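Local coordinates for protein aminotransferase (Helicobacter pylori, PDB 2FNU) that transfers an amino group from glutamate to a UDP-linked 4-keto sugar, the second step in making pseudaminic acid for flagellin modification, at residues T80-V85 against V314-I319; V128-K133 against L285-M290; P318-Q323 against K335-F340. All coordinates share one frame; numbering follows the deposited sequence.

Interaction 1. Residues T80-V85 against V314-I319; sequences TPISFV and VHYKPI. With UD1 (uridine-diphosphate-N-acetylglucosamine), chain F; PMP (4'-deoxy-4'-aminopyridoxal-5'-phosphate), chain E.
Tyr316 lies with one ring face on the Ser83-Phe84 peptide. CB and CG rest against the carbonyl of Ser83, CG coming 3.4 Å from Ser83 O. Further along, the backbone N of Phe84 sits over the ring centre, while Tyr316 CE2 packs on Phe84 CB at 3.8 Å. The opposite face is taken by CB of His315, across a cis peptide bond. At the tip, Tyr316 OH donates to O3' in the sugar part of the adduct (2.8 Å). Phe84, its CG anti to the backbone N (chi1 -173°), swings its ring away from residues 314-319 and onto the adduct, one face toward C1' of the sugar and toward N4A, the nitrogen that links the cofactor to C4' of the sugar in the external aldimine. Ser83, Phe84, His315 and Tyr316 line the cofactor and sugar pockets.

Behind this, Ile319 N donates to Pro81 O at 3.0 Å. A water donates to both Ser83 O and Lys317 O, bridging the two backbones, and Ile319 CD1 reaches Ser83 O at 3.7 Å. Residues 80-85 form the loop from strand 76-79 to helix 86-93, residues 314-319 run between strand 310-311 and helix 323-328, and helix 335-343 packs on Pro81 and Pro318.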
loop_
_atom_site.group_PDB
_atom_site.type_symbol
_atom_site.label_atom_id
_atom_site.label_comp_id
_atom_site.label_asym_id
_atom_site.label_seq_id
_atom_site.Cartn_x
_atom_site.Cartn_y
_atom_site.Cartn_z
ATOM N N THR B 80 15.741 11.525 14.084
ATOM C CA THR B 80 15.490 12.964 14.189
ATOM C C THR B 80 14.029 13.248 14.527
ATOM O O THR B 80 13.129 12.555 14.024
ATOM C CB THR B 80 15.826 13.684 12.870
ATOM O OG1 THR B 80 15.481 15.079 12.985
ATOM C CG2 THR B 80 15.098 13.039 11.658
ATOM N N PRO B 81 13.786 14.275 15.361
ATOM C CA PRO B 81 12.407 14.674 15.622
ATOM C C PRO B 81 11.835 15.566 14.518
ATOM O O PRO B 81 10.644 15.830 14.530
ATOM C CB PRO B 81 12.527 15.470 16.930
ATOM C CG PRO B 81 13.880 16.111 16.854
ATOM C CD PRO B 81 14.758 15.076 16.132
ATOM N N ILE B 82 12.693 16.050 13.615
ATOM C CA ILE B 82 12.245 16.908 12.499
ATOM C C ILE B 82 12.151 16.057 11.244
ATOM O O ILE B 82 13.059 16.022 10.403
ATOM C CB ILE B 82 13.142 18.171 12.318
ATOM C CG1 ILE B 82 13.139 19.009 13.606
ATOM C CG2 ILE B 82 12.645 19.051 11.164
ATOM C CD1 ILE B 82 11.720 19.463 14.072
ATOM N N SER B 83 11.045 15.324 11.168
ATOM C CA SER B 83 10.717 14.528 9.987
ATOM C C SER B 83 9.231 14.377 9.944
ATOM O O SER B 83 8.539 14.741 10.912
ATOM C CB SER B 83 11.341 13.133 10.039
ATOM O OG SER B 83 11.157 12.526 8.764
ATOM N N PHE B 84 8.724 13.847 8.835
ATOM C CA PHE B 84 7.313 13.463 8.835
ATOM C C PHE B 84 7.104 12.306 9.809
ATOM O O PHE B 84 7.999 11.493 10.002
ATOM C CB PHE B 84 6.842 13.074 7.436
ATOM C CG PHE B 84 5.361 12.836 7.357
ATOM C CD1 PHE B 84 4.473 13.865 7.625
ATOM C CD2 PHE B 84 4.865 11.569 7.094
ATOM C CE1 PHE B 84 3.088 13.646 7.592
ATOM C CE2 PHE B 84 3.479 11.332 7.050
ATOM C CZ PHE B 84 2.598 12.374 7.309
ATOM N N VAL B 85 5.922 12.230 10.423
ATOM C CA VAL B 85 5.718 11.261 11.499
ATOM C C VAL B 85 5.982 9.806 11.078
ATOM O O VAL B 85 6.373 8.965 11.911
ATOM C CB VAL B 85 4.311 11.431 12.132
ATOM C CG1 VAL B 85 3.212 10.903 11.181
ATOM C CG2 VAL B 85 4.227 10.756 13.495
ATOM N N VAL B 314 4.474 24.207 7.068
ATOM C CA VAL B 314 5.569 24.080 8.013
ATOM C C VAL B 314 6.008 22.616 8.078
ATOM O O VAL B 314 5.162 21.712 8.224
ATOM C CB VAL B 314 5.157 24.553 9.419
ATOM C CG1 VAL B 314 6.298 24.328 10.445
ATOM C CG2 VAL B 314 4.748 26.038 9.389
ATOM N N HIS B 315 7.320 22.394 7.956
ATOM C CA HIS B 315 7.919 21.055 8.095
ATOM C C HIS B 315 9.033 21.137 9.152
ATOM O O HIS B 315 10.063 21.740 8.880
ATOM C CB HIS B 315 8.516 20.646 6.732
ATOM C CG HIS B 315 7.515 20.618 5.617
ATOM N ND1 HIS B 315 7.294 21.691 4.772
ATOM C CD2 HIS B 315 6.690 19.633 5.192
ATOM C CE1 HIS B 315 6.365 21.369 3.892
ATOM N NE2 HIS B 315 5.988 20.123 4.116
ATOM N N TYR B 316 8.885 20.569 10.357
ATOM C CA TYR B 316 7.791 19.726 10.832
ATOM C C TYR B 316 7.607 19.969 12.325
ATOM O O TYR B 316 8.558 20.345 13.025
ATOM C CB TYR B 316 8.165 18.240 10.705
ATOM C CG TYR B 316 8.291 17.720 9.305
ATOM C CD1 TYR B 316 9.542 17.608 8.699
ATOM C CD2 TYR B 316 7.159 17.327 8.583
ATOM C CE1 TYR B 316 9.662 17.109 7.403
ATOM C CE2 TYR B 316 7.264 16.828 7.269
ATOM C CZ TYR B 316 8.522 16.743 6.697
ATOM O OH TYR B 316 8.625 16.254 5.418
ATOM N N LYS B 317 6.412 19.692 12.831
ATOM C CA LYS B 317 6.208 19.578 14.279
ATOM C C LYS B 317 7.150 18.506 14.839
ATOM O O LYS B 317 7.214 17.410 14.304
ATOM C CB LYS B 317 4.749 19.210 14.557
ATOM C CG LYS B 317 4.358 18.968 16.002
ATOM C CD LYS B 317 2.825 18.879 16.045
ATOM C CE LYS B 317 2.262 18.584 17.408
ATOM N NZ LYS B 317 0.763 18.707 17.323
ATOM N N PRO B 318 7.911 18.829 15.898
ATOM C CA PRO B 318 8.765 17.793 16.484
ATOM C C PRO B 318 7.942 16.561 16.826
ATOM O O PRO B 318 6.910 16.675 17.480
ATOM C CB PRO B 318 9.323 18.475 17.742
ATOM C CG PRO B 318 9.391 19.971 17.327
ATOM C CD PRO B 318 8.097 20.142 16.554
ATOM N N ILE B 319 8.389 15.386 16.386
ATOM C CA ILE B 319 7.572 14.176 16.490
ATOM C C ILE B 319 7.181 13.838 17.928
ATOM O O ILE B 319 6.070 13.357 18.191
ATOM C CB ILE B 319 8.271 12.976 15.795
ATOM C CG1 ILE B 319 8.318 13.198 14.273
ATOM C CG2 ILE B 319 7.594 11.658 16.129
ATOM C CD1 ILE B 319 9.281 12.251 13.540
HETATM C "C1'" UD1 F . 2.696 14.896 4.417
HETATM C "C2'" UD1 F . 4.038 15.618 4.629
HETATM C "C3'" UD1 F . 4.982 15.461 3.441
HETATM C "C4'" UD1 F . 5.056 13.995 2.995
HETATM C "C5'" UD1 F . 3.687 13.307 2.838
HETATM C "C6'" UD1 F . 2.992 13.687 1.528
HETATM C "C7'" UD1 F . 3.734 17.544 6.142
HETATM C "C8'" UD1 F . 3.306 18.979 6.289
HETATM N "N2'" UD1 F . 3.794 17.034 4.907
HETATM O "O1'" UD1 F . 1.887 15.613 3.482
HETATM O "O3'" UD1 F . 6.311 15.905 3.802
HETATM O "O5'" UD1 F . 2.846 13.530 3.983
HETATM O "O7'" UD1 F . 4.017 16.890 7.117
HETATM N N1 UD1 F . -0.998 18.270 -3.368
HETATM C C2 UD1 F . -1.096 18.260 -4.774
HETATM N N3 UD1 F . -1.394 17.118 -5.415
HETATM C C4 UD1 F . -1.615 15.974 -4.753
HETATM C C5 UD1 F . -1.533 15.917 -3.362
HETATM C C6 UD1 F . -1.228 17.072 -2.652
HETATM O O2 UD1 F . -0.900 19.320 -5.417
HETATM O O4 UD1 F . -1.890 14.943 -5.394
HETATM C C1B UD1 F . -0.683 19.543 -2.689
HETATM C C2B UD1 F . -1.999 20.261 -2.425
HETATM O "O2'" UD1 F . -1.842 21.652 -2.715
HETATM C C3B UD1 F . -2.251 20.049 -0.948
HETATM C C4B UD1 F . -0.850 19.940 -0.385
HETATM O O4B UD1 F . -0.058 19.338 -1.415
HETATM O O3B UD1 F . -2.975 21.123 -0.336
HETATM C C5B UD1 F . -0.845 19.068 0.854
HETATM O O5B UD1 F . 0.491 19.001 1.332
HETATM P PA UD1 F . 0.751 18.545 2.859
HETATM O O1A UD1 F . 2.251 18.380 3.051
HETATM O O2A UD1 F . -0.024 19.484 3.768
HETATM O O3A UD1 F . 0.012 17.107 2.768
HETATM P PB UD1 F . 0.314 15.870 3.765
HETATM O O1B UD1 F . 0.142 16.318 5.209
HETATM O O2B UD1 F . -0.451 14.670 3.227
HETATM N N1 PMP E . 9.468 10.273 5.278
HETATM C C2 PMP E . 9.480 11.609 4.973
HETATM C C2A PMP E . 10.697 12.424 5.343
HETATM C C3 PMP E . 8.374 12.173 4.321
HETATM O O3 PMP E . 8.377 13.495 3.978
HETATM C C4 PMP E . 7.246 11.381 4.002
HETATM C C4A PMP E . 6.004 11.980 3.378
HETATM N N4A PMP E . 5.765 13.338 3.815
HETATM C C5 PMP E . 7.291 10.008 4.270
HETATM C C6 PMP E . 8.437 9.473 4.854
HETATM C C5A PMP E . 6.138 9.086 3.918
HETATM O O4P PMP E . 6.186 8.884 2.518
HETATM P P PMP E . 4.857 8.409 1.731
HETATM O O1P PMP E . 3.966 9.626 1.649
HETATM O O2P PMP E . 5.341 8.023 0.365
HETATM O O3P PMP E . 4.235 7.249 2.460
HETATM O O HOH W 1 6.424 15.544 12.543
#

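Interaction 2. Residues V128-K133 against L285-M290; sequences VDYAGK and LYPILM
The wall behind the substrate site, close to His315 and Tyr6, is where Ala131 meets Leu285 and Pro287. The side chains meet by apolar packing. The methyl of Ala131 faces both partners: its CB lies 3.8 Å from Leu285 CB and equally 3.8 Å from Pro287 CG. Leu285, with CG anti to its carbonyl carbon (chi1 -54°), lays CD1 alongside Ala131, 4.1 Å from both CA and CB. Tyr130 adds its ring from the opposite direction to Pro287, CE1 to Pro287 CG being 3.9 Å, and Leu285 CD1 approaches the phenol end obliquely.

Residues 128-133 leave the end of strand 122-128, a parallel strand of the seven-stranded sheet in this PLP-dependent aminotransferase, and turn tightly before helix 137-146. Gly132 N to Asp129 O (3.1 Å) and Lys133 N to Tyr130 O (3.0 Å) hold that turn. Ala131, with phi at 68°, points its methyl toward the start of strand 286-290, the middle strand of the small antiparallel sheet. The polar end of Tyr130 finds its partner in the backbone O of substrate-binding His315, while Ala131 N is bound by His157 ND1, a residue that also hydrogen-bonds the cofactor.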
loop_
_atom_site.group_PDB
_atom_site.type_symbol
_atom_site.label_atom_id
_atom_site.label_comp_id
_atom_site.label_asym_id
_atom_site.label_seq_id
_atom_site.Cartn_x
_atom_site.Cartn_y
_atom_site.Cartn_z
ATOM N N VAL B 128 17.389 11.669 8.188
ATOM C CA VAL B 128 16.488 12.179 7.153
ATOM C C VAL B 128 17.192 13.317 6.411
ATOM O O VAL B 128 17.760 14.224 7.042
ATOM C CB VAL B 128 15.211 12.752 7.800
ATOM C CG1 VAL B 128 14.322 13.472 6.762
ATOM C CG2 VAL B 128 14.442 11.621 8.476
ATOM N N ASP B 129 17.144 13.290 5.080
ATOM C CA ASP B 129 17.743 14.368 4.288
ATOM C C ASP B 129 16.679 15.448 4.175
ATOM O O ASP B 129 15.854 15.447 3.254
ATOM C CB ASP B 129 18.164 13.834 2.925
ATOM C CG ASP B 129 19.153 12.693 3.035
ATOM O OD1 ASP B 129 20.085 12.782 3.875
ATOM O OD2 ASP B 129 18.986 11.694 2.311
ATOM N N TYR B 130 16.680 16.367 5.140
ATOM C CA TYR B 130 15.608 17.347 5.223
ATOM C C TYR B 130 15.633 18.297 4.029
ATOM O O TYR B 130 16.661 18.919 3.739
ATOM C CB TYR B 130 15.730 18.135 6.530
ATOM C CG TYR B 130 14.679 19.211 6.664
ATOM C CD1 TYR B 130 14.927 20.501 6.208
ATOM C CD2 TYR B 130 13.449 18.931 7.233
ATOM C CE1 TYR B 130 13.975 21.496 6.310
ATOM C CE2 TYR B 130 12.473 19.921 7.350
ATOM C CZ TYR B 130 12.749 21.195 6.873
ATOM O OH TYR B 130 11.805 22.194 6.991
ATOM N N ALA B 131 14.465 18.418 3.371
ATOM C CA ALA B 131 14.272 19.276 2.195
ATOM C C ALA B 131 15.017 18.795 0.965
ATOM O O ALA B 131 14.981 19.455 -0.072
ATOM C CB ALA B 131 14.625 20.761 2.501
ATOM N N GLY B 132 15.670 17.635 1.080
ATOM C CA GLY B 132 16.561 17.143 0.036
ATOM C C GLY B 132 18.031 17.311 0.330
ATOM O O GLY B 132 18.869 16.766 -0.387
ATOM N N LYS B 133 18.374 18.032 1.393
ATOM C CA LYS B 133 19.783 18.255 1.701
ATOM C C LYS B 133 20.370 17.023 2.385
ATOM O O LYS B 133 19.902 16.606 3.446
ATOM C CB LYS B 133 19.951 19.478 2.600
ATOM C CG LYS B 133 21.416 19.775 2.905
ATOM C CD LYS B 133 21.546 20.974 3.841
ATOM C CE LYS B 133 22.969 21.482 3.897
ATOM N NZ LYS B 133 23.006 22.744 4.717
ATOM N N LEU B 285 11.908 20.986 -0.906
ATOM C CA LEU B 285 11.358 22.157 -0.200
ATOM C C LEU B 285 12.252 23.361 -0.393
ATOM O O LEU B 285 13.462 23.205 -0.654
ATOM C CB LEU B 285 11.235 21.918 1.309
ATOM C CG LEU B 285 10.472 20.688 1.803
ATOM C CD1 LEU B 285 10.571 20.517 3.337
ATOM C CD2 LEU B 285 9.011 20.767 1.386
ATOM N N TYR B 286 11.669 24.548 -0.223
ATOM C CA TYR B 286 12.454 25.781 -0.110
ATOM C C TYR B 286 12.139 26.365 1.271
ATOM O O TYR B 286 11.152 27.096 1.422
ATOM C CB TYR B 286 12.075 26.797 -1.204
ATOM C CG TYR B 286 12.956 28.017 -1.161
ATOM C CD1 TYR B 286 14.150 28.058 -1.888
ATOM C CD2 TYR B 286 12.626 29.106 -0.348
ATOM C CE1 TYR B 286 14.990 29.189 -1.843
ATOM C CE2 TYR B 286 13.462 30.214 -0.286
ATOM C CZ TYR B 286 14.630 30.247 -1.034
ATOM O OH TYR B 286 15.461 31.348 -0.984
ATOM N N PRO B 287 12.912 25.976 2.301
ATOM C CA PRO B 287 12.672 26.471 3.663
ATOM C C PRO B 287 13.257 27.847 3.917
ATOM O O PRO B 287 14.379 28.149 3.483
ATOM C CB PRO B 287 13.415 25.453 4.561
ATOM C CG PRO B 287 13.801 24.310 3.639
ATOM C CD PRO B 287 13.964 24.945 2.273
ATOM N N ILE B 288 12.492 28.660 4.642
ATOM C CA ILE B 288 13.051 29.882 5.215
ATOM C C ILE B 288 12.894 29.806 6.733
ATOM O O ILE B 288 11.932 29.187 7.228
ATOM C CB ILE B 288 12.367 31.170 4.665
ATOM C CG1 ILE B 288 10.877 31.206 5.057
ATOM C CG2 ILE B 288 12.579 31.294 3.153
ATOM C CD1 ILE B 288 10.155 32.522 4.660
ATOM N N LEU B 289 13.823 30.425 7.462
ATOM C CA LEU B 289 13.770 30.447 8.930
ATOM C C LEU B 289 13.562 31.874 9.434
ATOM O O LEU B 289 14.439 32.728 9.263
ATOM C CB LEU B 289 15.055 29.867 9.552
ATOM C CG LEU B 289 15.407 28.428 9.187
ATOM C CD1 LEU B 289 16.768 28.084 9.778
ATOM C CD2 LEU B 289 14.324 27.503 9.703
ATOM N N MET B 290 12.403 32.133 10.045
ATOM C CA MET B 290 12.067 33.478 10.543
ATOM C C MET B 290 12.953 33.911 11.683
ATOM O O MET B 290 13.367 33.094 12.501
ATOM C CB MET B 290 10.643 33.501 11.117
ATOM C CG MET B 290 9.546 33.051 10.205
ATOM S SD MET B 290 7.928 33.441 10.926
ATOM C CE MET B 290 7.957 32.751 12.574
#

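Interaction 3. Residues P318-Q323 against K335-F340; sequences PIYQYQ and KSAEDF
Glu338 reaches off its helix to meet Tyr320 and Gln321, and the polar part of this contact is gathered on its carboxylate. OE2 takes two hydrogen bonds. Tyr320 OH donates to it at 2.6 Å on the anti lone pair, away from the other oxygen; Gln321 NE2 donates at 3.0 Å from the syn side, slightly out of the carboxylate plane. The second bond is nearly straight, 167° at the hydrogen, and OE2 lies practically in the plane of the Gln321 amide. The side chains of Gln321 and Glu338 come from opposite directions, and their amide and carboxylate planes are nearly coplanar, which leaves NE2 2.9 Å from Glu338 OE1 as well. The tyrosine ring is turned more, 40° from the carboxylate, with OE2 near its plane at the edge. Two donors on one oxygen would restrain the rotation of the carboxylate and would be expected to favour its ionised form. Glu338 gets there by bending at chi2 (-68°), whereas Gln321 stretches out beyond CG. Tyr320 OH is also bonded to Leu334 N, just ahead of the helix.

Apolar packing adjoins these bonds. Ala337 CB fits against Pro318 CG at 4.1 Å and against the phenol end of Tyr320 at OH, 3.8 Å away. Pro318 CB sits over one face of the Tyr320 ring, toward its rim.

One salt bridge stays within the helix: Lys335 NZ to Asp339 OD2, 2.8 Å, one turn apart, at exposed Lys335.

The 3-10 turn 319-321 leads into helix 323-328, with Tyr322 at its N-cap position, and the chain soon returns as helix 335-343. Tyr320 also touches Pro81 and Phe100 of strand 97-100, while Gln323 N bonds to Glu221 of the second subunit.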
loop_
_atom_site.group_PDB
_atom_site.type_symbol
_atom_site.label_atom_id
_atom_site.label_comp_id
_atom_site.label_asym_id
_atom_site.label_seq_id
_atom_site.Cartn_x
_atom_site.Cartn_y
_atom_site.Cartn_z
ATOM N N PRO B 318 7.911 18.829 15.898
ATOM C CA PRO B 318 8.765 17.793 16.484
ATOM C C PRO B 318 7.942 16.561 16.826
ATOM O O PRO B 318 6.910 16.675 17.480
ATOM C CB PRO B 318 9.323 18.475 17.742
ATOM C CG PRO B 318 9.391 19.971 17.327
ATOM C CD PRO B 318 8.097 20.142 16.554
ATOM N N ILE B 319 8.389 15.386 16.386
ATOM C CA ILE B 319 7.572 14.176 16.490
ATOM C C ILE B 319 7.181 13.838 17.928
ATOM O O ILE B 319 6.070 13.357 18.191
ATOM C CB ILE B 319 8.271 12.976 15.795
ATOM C CG1 ILE B 319 8.318 13.198 14.273
ATOM C CG2 ILE B 319 7.594 11.658 16.129
ATOM C CD1 ILE B 319 9.281 12.251 13.540
ATOM N N TYR B 320 8.086 14.118 18.858
ATOM C CA TYR B 320 7.827 13.775 20.280
ATOM C C TYR B 320 6.693 14.627 20.885
ATOM O O TYR B 320 6.250 14.340 21.994
ATOM C CB TYR B 320 9.112 13.894 21.116
ATOM C CG TYR B 320 9.742 15.280 21.059
ATOM C CD1 TYR B 320 10.920 15.504 20.337
ATOM C CD2 TYR B 320 9.146 16.368 21.700
ATOM C CE1 TYR B 320 11.491 16.780 20.266
ATOM C CE2 TYR B 320 9.711 17.660 21.624
ATOM C CZ TYR B 320 10.893 17.846 20.909
ATOM O OH TYR B 320 11.455 19.100 20.816
ATOM N N GLN B 321 6.259 15.674 20.177
ATOM C CA GLN B 321 5.132 16.506 20.620
ATOM C C GLN B 321 3.767 15.843 20.401
ATOM O O GLN B 321 2.765 16.273 21.004
ATOM C CB GLN B 321 5.114 17.865 19.891
ATOM C CG GLN B 321 6.171 18.894 20.287
ATOM C CD GLN B 321 5.839 20.321 19.759
ATOM O OE1 GLN B 321 4.707 20.603 19.314
ATOM N NE2 GLN B 321 6.821 21.224 19.830
ATOM N N TYR B 322 3.704 14.860 19.495
ATOM C CA TYR B 322 2.422 14.214 19.212
ATOM C C TYR B 322 1.939 13.429 20.426
ATOM O O TYR B 322 2.745 12.851 21.159
ATOM C CB TYR B 322 2.550 13.282 18.010
ATOM C CG TYR B 322 2.617 13.989 16.675
ATOM C CD1 TYR B 322 1.575 14.825 16.240
ATOM C CD2 TYR B 322 3.706 13.788 15.815
ATOM C CE1 TYR B 322 1.621 15.458 14.999
ATOM C CE2 TYR B 322 3.772 14.424 14.569
ATOM C CZ TYR B 322 2.712 15.241 14.162
ATOM O OH TYR B 322 2.706 15.897 12.949
ATOM N N GLN B 323 0.610 13.397 20.602
ATOM C CA GLN B 323 -0.038 12.705 21.728
ATOM C C GLN B 323 0.457 11.277 21.940
ATOM O O GLN B 323 0.738 10.856 23.073
ATOM C CB GLN B 323 -1.563 12.709 21.538
ATOM C CG GLN B 323 -2.318 12.040 22.700
ATOM C CD GLN B 323 -3.849 12.071 22.568
ATOM O OE1 GLN B 323 -4.569 11.438 23.361
ATOM N NE2 GLN B 323 -4.351 12.799 21.575
ATOM N N LYS B 335 15.722 21.979 22.351
ATOM C CA LYS B 335 15.724 23.374 21.926
ATOM C C LYS B 335 15.953 23.515 20.422
ATOM O O LYS B 335 15.294 24.326 19.764
ATOM C CB LYS B 335 16.780 24.182 22.701
ATOM C CG LYS B 335 16.923 25.624 22.231
ATOM C CD LYS B 335 17.985 26.396 23.040
ATOM C CE LYS B 335 18.240 27.783 22.445
ATOM N NZ LYS B 335 16.994 28.569 22.244
ATOM N N SER B 336 16.878 22.727 19.881
ATOM C CA SER B 336 17.181 22.829 18.450
ATOM C C SER B 336 15.970 22.517 17.587
ATOM O O SER B 336 15.753 23.170 16.562
ATOM C CB SER B 336 18.367 21.935 18.081
ATOM O OG SER B 336 18.112 20.569 18.387
ATOM N N ALA B 337 15.181 21.532 18.004
ATOM C CA ALA B 337 13.990 21.130 17.230
ATOM C C ALA B 337 12.858 22.147 17.386
ATOM O O ALA B 337 12.183 22.517 16.418
ATOM C CB ALA B 337 13.515 19.743 17.659
ATOM N N GLU B 338 12.634 22.584 18.632
ATOM C CA GLU B 338 11.589 23.577 18.917
ATOM C C GLU B 338 11.843 24.889 18.173
ATOM O O GLU B 338 10.926 25.440 17.540
ATOM C CB GLU B 338 11.493 23.858 20.426
ATOM C CG GLU B 338 11.160 22.629 21.279
ATOM C CD GLU B 338 9.745 22.105 21.059
ATOM O OE1 GLU B 338 8.798 22.921 21.036
ATOM O OE2 GLU B 338 9.574 20.873 20.926
ATOM N N ASP B 339 13.080 25.382 18.250
ATOM C CA ASP B 339 13.435 26.637 17.568
ATOM C C ASP B 339 13.281 26.488 16.058
ATOM O O ASP B 339 12.748 27.389 15.407
ATOM C CB ASP B 339 14.871 27.092 17.881
ATOM C CG ASP B 339 15.057 27.578 19.325
ATOM O OD1 ASP B 339 14.066 27.796 20.052
ATOM O OD2 ASP B 339 16.227 27.709 19.721
ATOM N N PHE B 340 13.732 25.352 15.503
ATOM C CA PHE B 340 13.607 25.148 14.063
ATOM C C PHE B 340 12.135 25.138 13.629
ATOM O O PHE B 340 11.741 25.802 12.666
ATOM C CB PHE B 340 14.287 23.839 13.639
ATOM C CG PHE B 340 14.317 23.649 12.151
ATOM C CD1 PHE B 340 15.363 24.158 11.396
ATOM C CD2 PHE B 340 13.280 22.971 11.500
ATOM C CE1 PHE B 340 15.364 23.991 9.997
ATOM C CE2 PHE B 340 13.280 22.798 10.118
ATOM C CZ PHE B 340 14.325 23.313 9.371
#

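In the fold
Segment 314-319 ties the set together: interaction 3 shares Pro318 and Ile319 with it, but only Pro318 touches there, while His315 O accepts a probable hydrogen bond from Tyr130 of interaction 2. Interactions 1 and 2 are both buried, but the first combines ligand contacts, a backbone bond and a bridging water, while the second is a small apolar patch beside it. Interaction 3 sits farther out, about 18 Å from the chain's centre; a carboxylate, probably ionised, enters, and two of its five touching residues are partly exposed. Phe340 of its helix packs on Tyr130 and Leu289 of interaction 2, and Ala337 on Pro81 of interaction 1. Interactions 1 and 3 touch the second subunit.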